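Long-range contacts in fatty Acyl-Adenylate Ligase (Escherichia coli, PDB 3PBK), which belongs to the AMP-binding enzyme family of the ANL clan and holds 5'-O-[(S)-(dodecanoyloxy)(hydroxy)phosphoryl]adenosine in its pocket: residues Asn329-Pro334 against Ser348-Val354; Leu78-Thr82 against Thr133-Trp137; Leu462-Arg466 against Val494-Ile500; Ala25-Ala29 against Tyr51-Lys55. All blocks are in the same frame, centred on the assembly; numbering follows the deposited sequence.

Contact 1. Residues Asn329-Pro334 against Ser348-Val354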
loop_
_atom_site.group_PDB
_atom_site.type_symbol
_atom_site.label_atom_id
_atom_site.label_comp_id
_atom_site.label_asym_id
_atom_site.label_seq_id
_atom_site.Cartn_x
_atom_site.Cartn_y
_atom_site.Cartn_z
ATOM N N ASN A 329 -20.348 -5.876 -10.225
ATOM C CA ASN A 329 -19.858 -4.685 -9.558
ATOM C C ASN A 329 -20.152 -4.664 -8.064
ATOM O O ASN A 329 -19.603 -3.841 -7.339
ATOM C CB ASN A 329 -20.397 -3.422 -10.225
ATOM C CG ASN A 329 -21.845 -3.132 -9.864
ATOM O OD1 ASN A 329 -22.193 -2.959 -8.691
ATOM N ND2 ASN A 329 -22.694 -3.050 -10.883
ATOM N N LYS A 330 -21.022 -5.560 -7.602
ATOM C CA LYS A 330 -21.349 -5.621 -6.182
ATOM C C LYS A 330 -20.201 -6.235 -5.413
ATOM O O LYS A 330 -20.185 -6.201 -4.175
ATOM C CB LYS A 330 -22.607 -6.454 -5.931
ATOM C CG LYS A 330 -23.915 -5.734 -6.196
ATOM C CD LYS A 330 -24.053 -4.485 -5.344
ATOM C CE LYS A 330 -25.129 -3.560 -5.918
ATOM N NZ LYS A 330 -25.302 -2.292 -5.140
ATOM N N THR A 331 -19.253 -6.810 -6.152
ATOM C CA THR A 331 -18.092 -7.474 -5.554
ATOM C C THR A 331 -17.039 -6.460 -5.143
ATOM O O THR A 331 -16.068 -6.812 -4.482
ATOM C CB THR A 331 -17.443 -8.512 -6.510
ATOM O OG1 THR A 331 -16.905 -7.847 -7.657
ATOM C CG2 THR A 331 -18.460 -9.547 -6.968
ATOM N N PHE A 332 -17.242 -5.208 -5.547
ATOM C CA PHE A 332 -16.363 -4.102 -5.167
ATOM C C PHE A 332 -16.375 -3.847 -3.674
ATOM O O PHE A 332 -17.433 -3.704 -3.054
ATOM C CB PHE A 332 -16.753 -2.807 -5.881
ATOM C CG PHE A 332 -16.050 -2.601 -7.188
ATOM C CD1 PHE A 332 -14.702 -2.903 -7.319
ATOM C CD2 PHE A 332 -16.732 -2.097 -8.287
ATOM C CE1 PHE A 332 -14.045 -2.713 -8.527
ATOM C CE2 PHE A 332 -16.088 -1.904 -9.495
ATOM C CZ PHE A 332 -14.740 -2.211 -9.617
HETATM N N MSE A 333 -15.185 -3.776 -3.095
HETATM C CA MSE A 333 -15.079 -3.438 -1.694
HETATM C C MSE A 333 -14.013 -2.391 -1.448
HETATM O O MSE A 333 -12.838 -2.708 -1.294
HETATM C CB MSE A 333 -14.829 -4.678 -0.843
HETATM C CG MSE A 333 -15.351 -4.505 0.580
HETATM SE SE MSE A 333 -14.964 -6.001 1.778
HETATM C CE MSE A 333 -13.026 -5.858 1.743
ATOM N N PRO A 334 -14.424 -1.127 -1.425
ATOM C CA PRO A 334 -13.503 -0.073 -1.028
ATOM C C PRO A 334 -13.096 -0.269 0.421
ATOM O O PRO A 334 -13.942 -0.572 1.256
ATOM C CB PRO A 334 -14.345 1.192 -1.179
ATOM C CG PRO A 334 -15.371 0.839 -2.186
ATOM C CD PRO A 334 -15.702 -0.590 -1.905
ATOM N N SER A 348 -15.628 -1.527 3.346
ATOM C CA SER A 348 -17.024 -1.305 3.004
ATOM C C SER A 348 -17.803 -2.592 3.291
ATOM O O SER A 348 -17.214 -3.668 3.448
ATOM C CB SER A 348 -17.166 -0.891 1.540
ATOM O OG SER A 348 -18.456 -0.361 1.276
ATOM N N ASP A 349 -19.125 -2.480 3.375
ATOM C CA ASP A 349 -19.943 -3.625 3.736
ATOM C C ASP A 349 -19.780 -4.775 2.740
ATOM O O ASP A 349 -19.286 -4.589 1.617
ATOM C CB ASP A 349 -21.407 -3.222 3.866
ATOM C CG ASP A 349 -21.674 -2.351 5.097
ATOM O OD1 ASP A 349 -21.021 -2.565 6.146
ATOM O OD2 ASP A 349 -22.552 -1.457 5.014
ATOM N N GLU A 350 -20.177 -5.971 3.173
ATOM C CA GLU A 350 -20.115 -7.166 2.345
ATOM C C GLU A 350 -21.115 -6.975 1.220
ATOM O O GLU A 350 -22.176 -6.383 1.424
ATOM C CB GLU A 350 -20.480 -8.383 3.192
ATOM C CG GLU A 350 -19.772 -9.675 2.818
ATOM C CD GLU A 350 -20.069 -10.831 3.796
ATOM O OE1 GLU A 350 -20.936 -10.666 4.702
ATOM O OE2 GLU A 350 -19.425 -11.908 3.649
ATOM N N ALA A 351 -20.764 -7.442 0.027
ATOM C CA ALA A 351 -21.632 -7.310 -1.159
ATOM C C ALA A 351 -22.248 -5.911 -1.370
ATOM O O ALA A 351 -23.424 -5.784 -1.719
ATOM C CB ALA A 351 -22.731 -8.375 -1.134
ATOM N N SER A 352 -21.442 -4.874 -1.184
ATOM C CA SER A 352 -21.951 -3.506 -1.153
ATOM C C SER A 352 -21.863 -2.801 -2.504
ATOM O O SER A 352 -22.638 -1.888 -2.799
ATOM C CB SER A 352 -21.199 -2.683 -0.087
ATOM O OG SER A 352 -19.791 -2.655 -0.322
ATOM N N GLY A 353 -20.914 -3.227 -3.324
ATOM C CA GLY A 353 -20.492 -2.404 -4.436
ATOM C C GLY A 353 -19.900 -1.136 -3.847
ATOM O O GLY A 353 -19.838 -0.991 -2.629
ATOM N N VAL A 354 -19.457 -0.221 -4.700
ATOM C CA VAL A 354 -18.963 1.063 -4.234
ATOM C C VAL A 354 -20.137 1.897 -3.741
ATOM O O VAL A 354 -21.124 2.054 -4.439
ATOM C CB VAL A 354 -18.241 1.825 -5.362
ATOM C CG1 VAL A 354 -17.806 3.209 -4.894
ATOM C CG2 VAL A 354 -17.057 1.019 -5.868
#
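V354 carries CG1 opposite its own backbone N (chi1 176°), which turns CG2 inward to F332 and P334. M333, a selenomethionine, is likewise extended at chi1 (-153°) and reaches S348 with CG and SE. The V354 methyl meets F332 at CB (CG2 to CB 3.8 Å) and touches the ring obliquely. The same CG2 also touches P334 CG at 4.1 Å. Next to this patch, P334 CD packs on S348 CB at 3.8 Å. M333 CG lies 3.5 Å from S348 O.

Two backbone bonds fix the ends of the contact. S348 N donates to P334 O at 2.9 Å. G353 N donates to K330 O at 3.2 Å, but from above the carbonyl plane, 44° out of it. G353 CA also makes a CA-H...O contact with N329 O.

Strand 332-337 and strand 344-347 are antiparallel neighbours in the large mixed sheet. Segment 348-354 is the loop that leaves the second strand and folds back past the start of the first. Within that loop S348 OG donates to S352 OG at 3.1 Å, a hydroxyl-hydroxyl bond that ties S348 to S352 across the turn of the loop. Helix 312-322 packs on F332 and V354 through L315. The rings of F327 and Y280 meet F332 edge-to-face. The side chain of P334 is about 6 Å from the bound ligand.

Two main-chain bonds thus hold the loop against segment 329-334. Apolar contacts fill in beside them, where the V354 methyl packs against F332 and P334, the latter near the ligand.

Contact 2. Residues Leu78-Thr82 against Thr133-Trp137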
loop_
_atom_site.group_PDB
_atom_site.type_symbol
_atom_site.label_atom_id
_atom_site.label_comp_id
_atom_site.label_asym_id
_atom_site.label_seq_id
_atom_site.Cartn_x
_atom_site.Cartn_y
_atom_site.Cartn_z
ATOM N N LEU A 78 15.495 -8.068 4.285
ATOM C CA LEU A 78 15.191 -8.937 3.164
ATOM C C LEU A 78 14.918 -8.086 1.941
ATOM O O LEU A 78 14.226 -7.069 2.032
ATOM C CB LEU A 78 13.971 -9.790 3.480
ATOM C CG LEU A 78 14.149 -10.588 4.763
ATOM C CD1 LEU A 78 12.928 -11.413 5.020
ATOM C CD2 LEU A 78 15.365 -11.476 4.669
ATOM N N ILE A 79 15.487 -8.489 0.806
ATOM C CA ILE A 79 15.136 -7.894 -0.484
ATOM C C ILE A 79 13.846 -8.535 -0.979
ATOM O O ILE A 79 13.839 -9.675 -1.464
ATOM C CB ILE A 79 16.254 -8.049 -1.526
ATOM C CG1 ILE A 79 17.416 -7.116 -1.183
ATOM C CG2 ILE A 79 15.734 -7.709 -2.913
ATOM C CD1 ILE A 79 17.084 -5.637 -1.356
ATOM N N ALA A 80 12.757 -7.789 -0.841
ATOM C CA ALA A 80 11.427 -8.362 -0.945
ATOM C C ALA A 80 10.954 -8.580 -2.378
ATOM O O ALA A 80 10.135 -7.826 -2.899
ATOM C CB ALA A 80 10.429 -7.518 -0.175
ATOM N N GLU A 81 11.467 -9.622 -3.016
ATOM C CA GLU A 81 10.932 -10.044 -4.302
ATOM C C GLU A 81 9.706 -10.924 -4.080
ATOM O O GLU A 81 9.517 -11.488 -2.994
ATOM C CB GLU A 81 11.988 -10.814 -5.104
ATOM C CG GLU A 81 13.061 -9.944 -5.748
ATOM C CD GLU A 81 14.200 -10.770 -6.287
ATOM O OE1 GLU A 81 14.483 -11.830 -5.683
ATOM O OE2 GLU A 81 14.803 -10.367 -7.307
ATOM N N THR A 82 8.877 -11.036 -5.111
ATOM C CA THR A 82 7.759 -11.969 -5.078
ATOM C C THR A 82 8.251 -13.386 -5.413
ATOM O O THR A 82 8.126 -13.851 -6.546
ATOM C CB THR A 82 6.629 -11.526 -6.024
ATOM O OG1 THR A 82 6.220 -10.201 -5.671
ATOM C CG2 THR A 82 5.445 -12.455 -5.898
ATOM N N THR A 133 19.615 -11.360 0.028
ATOM C CA THR A 133 19.181 -10.880 -1.281
ATOM C C THR A 133 19.325 -11.950 -2.348
ATOM O O THR A 133 20.040 -12.930 -2.171
ATOM C CB THR A 133 20.018 -9.683 -1.744
ATOM O OG1 THR A 133 19.486 -9.178 -2.971
ATOM C CG2 THR A 133 21.449 -10.110 -1.987
ATOM N N GLY A 134 18.648 -11.744 -3.469
ATOM C CA GLY A 134 18.819 -12.600 -4.627
ATOM C C GLY A 134 20.032 -12.178 -5.433
ATOM O O GLY A 134 20.492 -11.038 -5.334
ATOM N N ASP A 135 20.550 -13.097 -6.239
ATOM C CA ASP A 135 21.774 -12.848 -6.993
ATOM C C ASP A 135 21.723 -11.549 -7.808
ATOM O O ASP A 135 22.701 -10.798 -7.844
ATOM C CB ASP A 135 22.104 -14.044 -7.891
ATOM C CG ASP A 135 22.609 -15.246 -7.106
ATOM O OD1 ASP A 135 23.483 -15.074 -6.220
ATOM O OD2 ASP A 135 22.139 -16.371 -7.382
ATOM N N GLU A 136 20.583 -11.290 -8.452
ATOM C CA GLU A 136 20.426 -10.128 -9.332
ATOM C C GLU A 136 20.890 -8.836 -8.677
ATOM O O GLU A 136 21.568 -8.017 -9.298
ATOM C CB GLU A 136 18.967 -9.971 -9.762
ATOM C CG GLU A 136 18.664 -8.628 -10.416
ATOM C CD GLU A 136 17.456 -8.685 -11.341
ATOM O OE1 GLU A 136 16.641 -9.633 -11.216
ATOM O OE2 GLU A 136 17.326 -7.780 -12.197
ATOM N N TRP A 137 20.524 -8.668 -7.413
ATOM C CA TRP A 137 20.803 -7.436 -6.690
ATOM C C TRP A 137 22.060 -7.534 -5.823
ATOM O O TRP A 137 22.474 -6.543 -5.209
ATOM C CB TRP A 137 19.587 -7.050 -5.850
ATOM C CG TRP A 137 18.324 -7.123 -6.644
ATOM C CD1 TRP A 137 17.355 -8.082 -6.562
ATOM C CD2 TRP A 137 17.905 -6.219 -7.670
ATOM N NE1 TRP A 137 16.351 -7.824 -7.465
ATOM C CE2 TRP A 137 16.664 -6.684 -8.159
ATOM C CE3 TRP A 137 18.456 -5.059 -8.223
ATOM C CZ2 TRP A 137 15.963 -6.027 -9.173
ATOM C CZ3 TRP A 137 17.758 -4.407 -9.234
ATOM C CH2 TRP A 137 16.523 -4.892 -9.693
#
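I79 and T133 come within 5.1 Å at their CA atoms, where strands 75-79 and 130-133 run parallel and end together. Their side chains lie next to each other and point the same way. I79 CG1 touches T133 OG1 at 3.4 Å. The other branch, CG2, is opposite the backbone N of I79 and meets W137 CD1 at 4.0 Å, with the two side chains about perpendicular.

The two strands are neighbours at the centre of a four-stranded parallel sheet. Helices 84-95 and 112-126 link strands 75-79, 99-103 and 130-133 in successive beta-alpha-beta crossovers. The contact lies where both chains leave the sheet. Past I79 the chain makes an inverse gamma turn centred on A80, after which E81 points toward the second segment.

E81 is extended beyond CG and brings OE2 to the indole N-H. W137 NE1 donates to it at 3.0 Å, with an N-H...O angle of 141°. OE2 lies near the ring plane, whereas the donor sits 47° out of the carboxylate plane. E136 CG covers one face of the indole. G134 O takes bonds from both T133 OG1 and W137 N. E136 OE1 comes to 4.4 Å from E81 OE2, so the two carboxylates may repel each other slightly.

Contact 3. Residues Leu462-Arg466 against Val494-Ile500; sequences LIIIR and VTAQEKI
R466 and E498 make the polar link, and both N-H groups used fall on one oxygen. R466 NE donates to E498 OE2 at 3.1 Å, with an N-H...O angle of 155°. OE2 receives it on its syn lone pair. R466 NH2 adds a weak bond to the same atom at 3.3 Å. OE2 lies at the guanidinium edge, near its plane, and the guanidinium and carboxylate planes are 26° apart. The R466 chain is extended from CG to NE, which carries the group across the end of the glutamate.

Two internal backbone bonds close the turn. E498 N donates to T495 O at 2.9 Å, and T495 N to K499 O at 2.8 Å. With positive phi at E498, this fits a type I turn with a G1 bulge, a 3:5 beta hairpin linking strands 490-494 and 500-505 in the C-terminal part of the chain. I500 pairs by backbone with A534, and I463 with I470.

I463 CG2 touches I500 CD1 at 3.9 Å and V494 CB at 4.1 Å. I465 CG2 meets V494 CG2 at 4.2 Å.

An isoleucine-valine core thus joins the short strand to the hairpin, and an ion pair ties E498 to R466.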
loop_
_atom_site.group_PDB
_atom_site.type_symbol
_atom_site.label_atom_id
_atom_site.label_comp_id
_atom_site.label_asym_id
_atom_site.label_seq_id
_atom_site.Cartn_x
_atom_site.Cartn_y
_atom_site.Cartn_z
ATOM N N LEU A 462 -2.947 18.450 1.182
ATOM C CA LEU A 462 -3.998 19.451 1.061
ATOM C C LEU A 462 -3.440 20.800 0.635
ATOM O O LEU A 462 -2.436 21.259 1.172
ATOM C CB LEU A 462 -4.775 19.575 2.376
ATOM C CG LEU A 462 -5.941 20.571 2.408
ATOM C CD1 LEU A 462 -7.027 20.167 1.408
ATOM C CD2 LEU A 462 -6.507 20.704 3.828
ATOM N N ILE A 463 -4.091 21.423 -0.339
ATOM C CA ILE A 463 -3.710 22.758 -0.797
ATOM C C ILE A 463 -4.364 23.824 0.069
ATOM O O ILE A 463 -5.562 24.103 -0.070
ATOM C CB ILE A 463 -4.117 23.008 -2.260
ATOM C CG1 ILE A 463 -3.175 22.272 -3.205
ATOM C CG2 ILE A 463 -4.116 24.493 -2.568
ATOM C CD1 ILE A 463 -3.753 22.042 -4.572
ATOM N N ILE A 464 -3.576 24.424 0.959
ATOM C CA ILE A 464 -4.112 25.430 1.869
ATOM C C ILE A 464 -3.752 26.840 1.429
ATOM O O ILE A 464 -2.598 27.255 1.460
ATOM C CB ILE A 464 -3.702 25.154 3.328
ATOM C CG1 ILE A 464 -3.854 23.656 3.614
ATOM C CG2 ILE A 464 -4.563 25.982 4.298
ATOM C CD1 ILE A 464 -2.885 23.123 4.618
ATOM N N ILE A 465 -4.764 27.560 0.977
ATOM C CA ILE A 465 -4.590 28.952 0.606
ATOM C C ILE A 465 -5.446 29.807 1.542
ATOM O O ILE A 465 -6.053 29.279 2.482
ATOM C CB ILE A 465 -4.903 29.210 -0.900
ATOM C CG1 ILE A 465 -6.344 28.870 -1.241
ATOM C CG2 ILE A 465 -3.973 28.396 -1.806
ATOM C CD1 ILE A 465 -6.565 28.742 -2.740
ATOM N N ARG A 466 -5.473 31.116 1.310
ATOM C CA ARG A 466 -6.182 32.031 2.204
ATOM C C ARG A 466 -7.648 31.661 2.335
ATOM O O ARG A 466 -8.409 31.755 1.367
ATOM C CB ARG A 466 -6.063 33.479 1.718
ATOM C CG ARG A 466 -4.712 34.102 1.989
ATOM C CD ARG A 466 -4.529 35.428 1.269
ATOM N NE ARG A 466 -3.108 35.715 1.088
ATOM C CZ ARG A 466 -2.597 36.931 0.929
ATOM N NH1 ARG A 466 -3.396 37.993 0.933
ATOM N NH2 ARG A 466 -1.285 37.085 0.771
ATOM N N VAL A 494 0.705 23.704 -3.574
ATOM C CA VAL A 494 0.868 25.144 -3.471
ATOM C C VAL A 494 2.266 25.494 -2.977
ATOM O O VAL A 494 2.753 24.942 -1.993
ATOM C CB VAL A 494 -0.212 25.798 -2.580
ATOM C CG1 VAL A 494 -0.275 25.130 -1.219
ATOM C CG2 VAL A 494 0.046 27.281 -2.446
ATOM N N THR A 495 2.913 26.404 -3.695
ATOM C CA THR A 495 4.256 26.845 -3.357
ATOM C C THR A 495 4.226 27.671 -2.075
ATOM O O THR A 495 3.163 28.102 -1.628
ATOM C CB THR A 495 4.870 27.645 -4.517
ATOM O OG1 THR A 495 6.291 27.511 -4.477
ATOM C CG2 THR A 495 4.488 29.113 -4.451
ATOM N N ALA A 496 5.381 27.876 -1.460
ATOM C CA ALA A 496 5.419 28.631 -0.213
ATOM C C ALA A 496 5.126 30.113 -0.444
ATOM O O ALA A 496 4.857 30.847 0.501
ATOM C CB ALA A 496 6.748 28.440 0.494
ATOM N N GLN A 497 5.180 30.545 -1.704
ATOM C CA GLN A 497 4.808 31.915 -2.083
ATOM C C GLN A 497 3.317 32.006 -2.412
ATOM O O GLN A 497 2.843 33.006 -2.969
ATOM C CB GLN A 497 5.640 32.404 -3.277
ATOM C CG GLN A 497 7.137 32.575 -2.989
ATOM C CD GLN A 497 7.897 31.254 -2.953
ATOM O OE1 GLN A 497 8.544 30.933 -1.958
ATOM N NE2 GLN A 497 7.823 30.486 -4.044
ATOM N N GLU A 498 2.598 30.940 -2.067
ATOM C CA GLU A 498 1.164 30.824 -2.309
ATOM C C GLU A 498 0.755 30.770 -3.788
ATOM O O GLU A 498 -0.382 31.090 -4.123
ATOM C CB GLU A 498 0.400 31.928 -1.573
ATOM C CG GLU A 498 0.153 31.632 -0.094
ATOM C CD GLU A 498 -0.895 32.559 0.527
ATOM O OE1 GLU A 498 -1.843 32.041 1.167
ATOM O OE2 GLU A 498 -0.774 33.800 0.364
ATOM N N LYS A 499 1.673 30.356 -4.661
ATOM C CA LYS A 499 1.357 30.143 -6.075
ATOM C C LYS A 499 1.070 28.664 -6.307
ATOM O O LYS A 499 1.853 27.812 -5.896
ATOM C CB LYS A 499 2.519 30.577 -6.973
ATOM C CG LYS A 499 3.186 31.894 -6.570
ATOM C CD LYS A 499 2.280 33.096 -6.818
ATOM C CE LYS A 499 3.078 34.395 -6.845
ATOM N NZ LYS A 499 2.394 35.467 -7.637
ATOM N N ILE A 500 -0.048 28.353 -6.959
ATOM C CA ILE A 500 -0.428 26.956 -7.183
ATOM C C ILE A 500 0.227 26.360 -8.424
ATOM O O ILE A 500 0.020 26.838 -9.532
ATOM C CB ILE A 500 -1.963 26.797 -7.291
ATOM C CG1 ILE A 500 -2.601 26.900 -5.904
ATOM C CG2 ILE A 500 -2.327 25.473 -7.943
ATOM C CD1 ILE A 500 -4.062 26.580 -5.889
#

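Contact 4. Residues Ala25-Ala29 against Tyr51-Lys55; sequences ALDYA and YQTLK
L26 and L54 form the apolar centre of this helix pair. The axes of segments 25-29 and 51-55 approach to 8.7 Å and cross at -131°, so the helices run more antiparallel than parallel. L26 CG is opposite its backbone N (chi1 169°), and its side chain reaches toward the second helix. There CD1 touches L54 CD2 at 3.6 Å. A29 packs at the other end, with CB 4.1 Å from Y51 CB and oblique to the tyrosine ring. Y51 CB also lies 3.5 Å from A29 O. Helix 84-95 covers L26 through F91 and L54 through V87.

The charged pair lies to one side. K55 bends at chi3 and chi4 and brings NZ to D27 OD1 at 2.8 Å, a salt bridge. The amine stands 51° out of the carboxylate plane. Both ends have further partners: R171 pairs with D27 OD2, Y95 OH bonds to OD1, and E59 pairs with K55 NZ. The Y51 hydroxyl turns away and bonds to L244 O.

Helix 22-29 is thus fastened to the start of helix 51-67 by L26-L54 and A29-Y51 packing, with a charge network at the side that probably stabilises both D27 and K55 in ionised form.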
loop_
_atom_site.group_PDB
_atom_site.type_symbol
_atom_site.label_atom_id
_atom_site.label_comp_id
_atom_site.label_asym_id
_atom_site.label_seq_id
_atom_site.Cartn_x
_atom_site.Cartn_y
_atom_site.Cartn_z
ATOM N N ALA A 25 0.414 -19.298 13.845
ATOM C CA ALA A 25 -0.397 -19.256 12.644
ATOM C C ALA A 25 0.107 -20.255 11.594
ATOM O O ALA A 25 -0.644 -21.119 11.142
ATOM C CB ALA A 25 -0.443 -17.841 12.080
ATOM N N LEU A 26 1.374 -20.152 11.217
ATOM C CA LEU A 26 1.907 -21.002 10.166
ATOM C C LEU A 26 1.953 -22.470 10.577
ATOM O O LEU A 26 1.808 -23.361 9.741
ATOM C CB LEU A 26 3.301 -20.529 9.748
ATOM C CG LEU A 26 4.089 -21.471 8.834
ATOM C CD1 LEU A 26 3.274 -21.814 7.609
ATOM C CD2 LEU A 26 5.403 -20.849 8.440
ATOM N N ASP A 27 2.177 -22.720 11.862
ATOM C CA ASP A 27 2.221 -24.082 12.367
ATOM C C ASP A 27 0.923 -24.784 12.044
ATOM O O ASP A 27 0.914 -25.952 11.658
ATOM C CB ASP A 27 2.434 -24.088 13.875
ATOM C CG ASP A 27 3.889 -24.230 14.256
ATOM O OD1 ASP A 27 4.747 -24.293 13.344
ATOM O OD2 ASP A 27 4.176 -24.292 15.467
ATOM N N TYR A 28 -0.175 -24.057 12.200
ATOM C CA TYR A 28 -1.492 -24.580 11.895
ATOM C C TYR A 28 -1.705 -24.782 10.397
ATOM O O TYR A 28 -2.372 -25.732 9.995
ATOM C CB TYR A 28 -2.570 -23.644 12.432
ATOM C CG TYR A 28 -3.965 -24.189 12.253
ATOM C CD1 TYR A 28 -4.508 -25.062 13.188
ATOM C CD2 TYR A 28 -4.734 -23.846 11.151
ATOM C CE1 TYR A 28 -5.769 -25.574 13.039
ATOM C CE2 TYR A 28 -6.008 -24.354 10.989
ATOM C CZ TYR A 28 -6.517 -25.218 11.941
ATOM O OH TYR A 28 -7.779 -25.739 11.807
ATOM N N ALA A 29 -1.153 -23.889 9.577
ATOM C CA ALA A 29 -1.378 -23.929 8.133
ATOM C C ALA A 29 -0.573 -25.029 7.471
ATOM O O ALA A 29 -0.943 -25.536 6.421
ATOM C CB ALA A 29 -1.058 -22.587 7.501
ATOM N N TYR A 51 2.346 -24.675 2.379
ATOM C CA TYR A 51 2.588 -24.182 3.722
ATOM C C TYR A 51 3.310 -25.248 4.535
ATOM O O TYR A 51 4.270 -24.946 5.254
ATOM C CB TYR A 51 1.281 -23.768 4.394
ATOM C CG TYR A 51 0.621 -22.583 3.731
ATOM C CD1 TYR A 51 1.345 -21.421 3.473
ATOM C CD2 TYR A 51 -0.724 -22.621 3.367
ATOM C CE1 TYR A 51 0.756 -20.338 2.874
ATOM C CE2 TYR A 51 -1.321 -21.538 2.766
ATOM C CZ TYR A 51 -0.575 -20.398 2.527
ATOM O OH TYR A 51 -1.156 -19.310 1.928
ATOM N N GLN A 52 2.849 -26.492 4.411
ATOM C CA GLN A 52 3.533 -27.621 5.022
ATOM C C GLN A 52 5.030 -27.497 4.782
ATOM O O GLN A 52 5.821 -27.509 5.724
ATOM C CB GLN A 52 3.026 -28.930 4.426
ATOM C CG GLN A 52 3.751 -30.166 4.938
ATOM C CD GLN A 52 3.217 -31.462 4.337
ATOM O OE1 GLN A 52 2.410 -31.452 3.392
ATOM N NE2 GLN A 52 3.664 -32.590 4.891
ATOM N N THR A 53 5.403 -27.362 3.511
ATOM C CA THR A 53 6.798 -27.234 3.104
ATOM C C THR A 53 7.429 -25.942 3.622
ATOM O O THR A 53 8.574 -25.928 4.072
ATOM C CB THR A 53 6.917 -27.286 1.570
ATOM O OG1 THR A 53 6.666 -28.623 1.109
ATOM C CG2 THR A 53 8.298 -26.837 1.117
ATOM N N LEU A 54 6.679 -24.851 3.546
ATOM C CA LEU A 54 7.166 -23.567 4.028
ATOM C C LEU A 54 7.599 -23.637 5.499
ATOM O O LEU A 54 8.668 -23.147 5.863
ATOM C CB LEU A 54 6.107 -22.490 3.832
ATOM C CG LEU A 54 6.280 -21.270 4.731
ATOM C CD1 LEU A 54 7.468 -20.422 4.306
ATOM C CD2 LEU A 54 5.011 -20.453 4.721
ATOM N N LYS A 55 6.772 -24.250 6.339
ATOM C CA LYS A 55 7.119 -24.468 7.745
ATOM C C LYS A 55 8.527 -25.085 7.912
ATOM O O LYS A 55 9.354 -24.595 8.688
ATOM C CB LYS A 55 6.063 -25.366 8.397
ATOM C CG LYS A 55 6.255 -25.624 9.879
ATOM C CD LYS A 55 5.694 -26.985 10.262
ATOM C CE LYS A 55 5.147 -26.990 11.690
ATOM N NZ LYS A 55 6.159 -26.610 12.717
#

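Overall arrangement
All four contacts are partly buried, and none touches another. Contact 3 lies farthest from the chain's centre, at 27 Å; contacts 1 and 2 are nearer, at 19 Å each. Contacts 2 and 4 are the closest pair, with centres 22 Å apart; helix 51-67 of contact 4 is followed by strand 75-79 of contact 2. Contact 4 joins two helices by leucine packing and one salt bridge, contact 2 two strand ends by a tryptophan-carboxylate bond. Contact 1 lies across the chain's centre from contact 2, at the large mixed sheet. It alone of the four is held across its segments by backbone hydrogen bonds, and it comes nearest the ligand. Contact 3, like contact 4, combines aliphatic packing with a salt bridge.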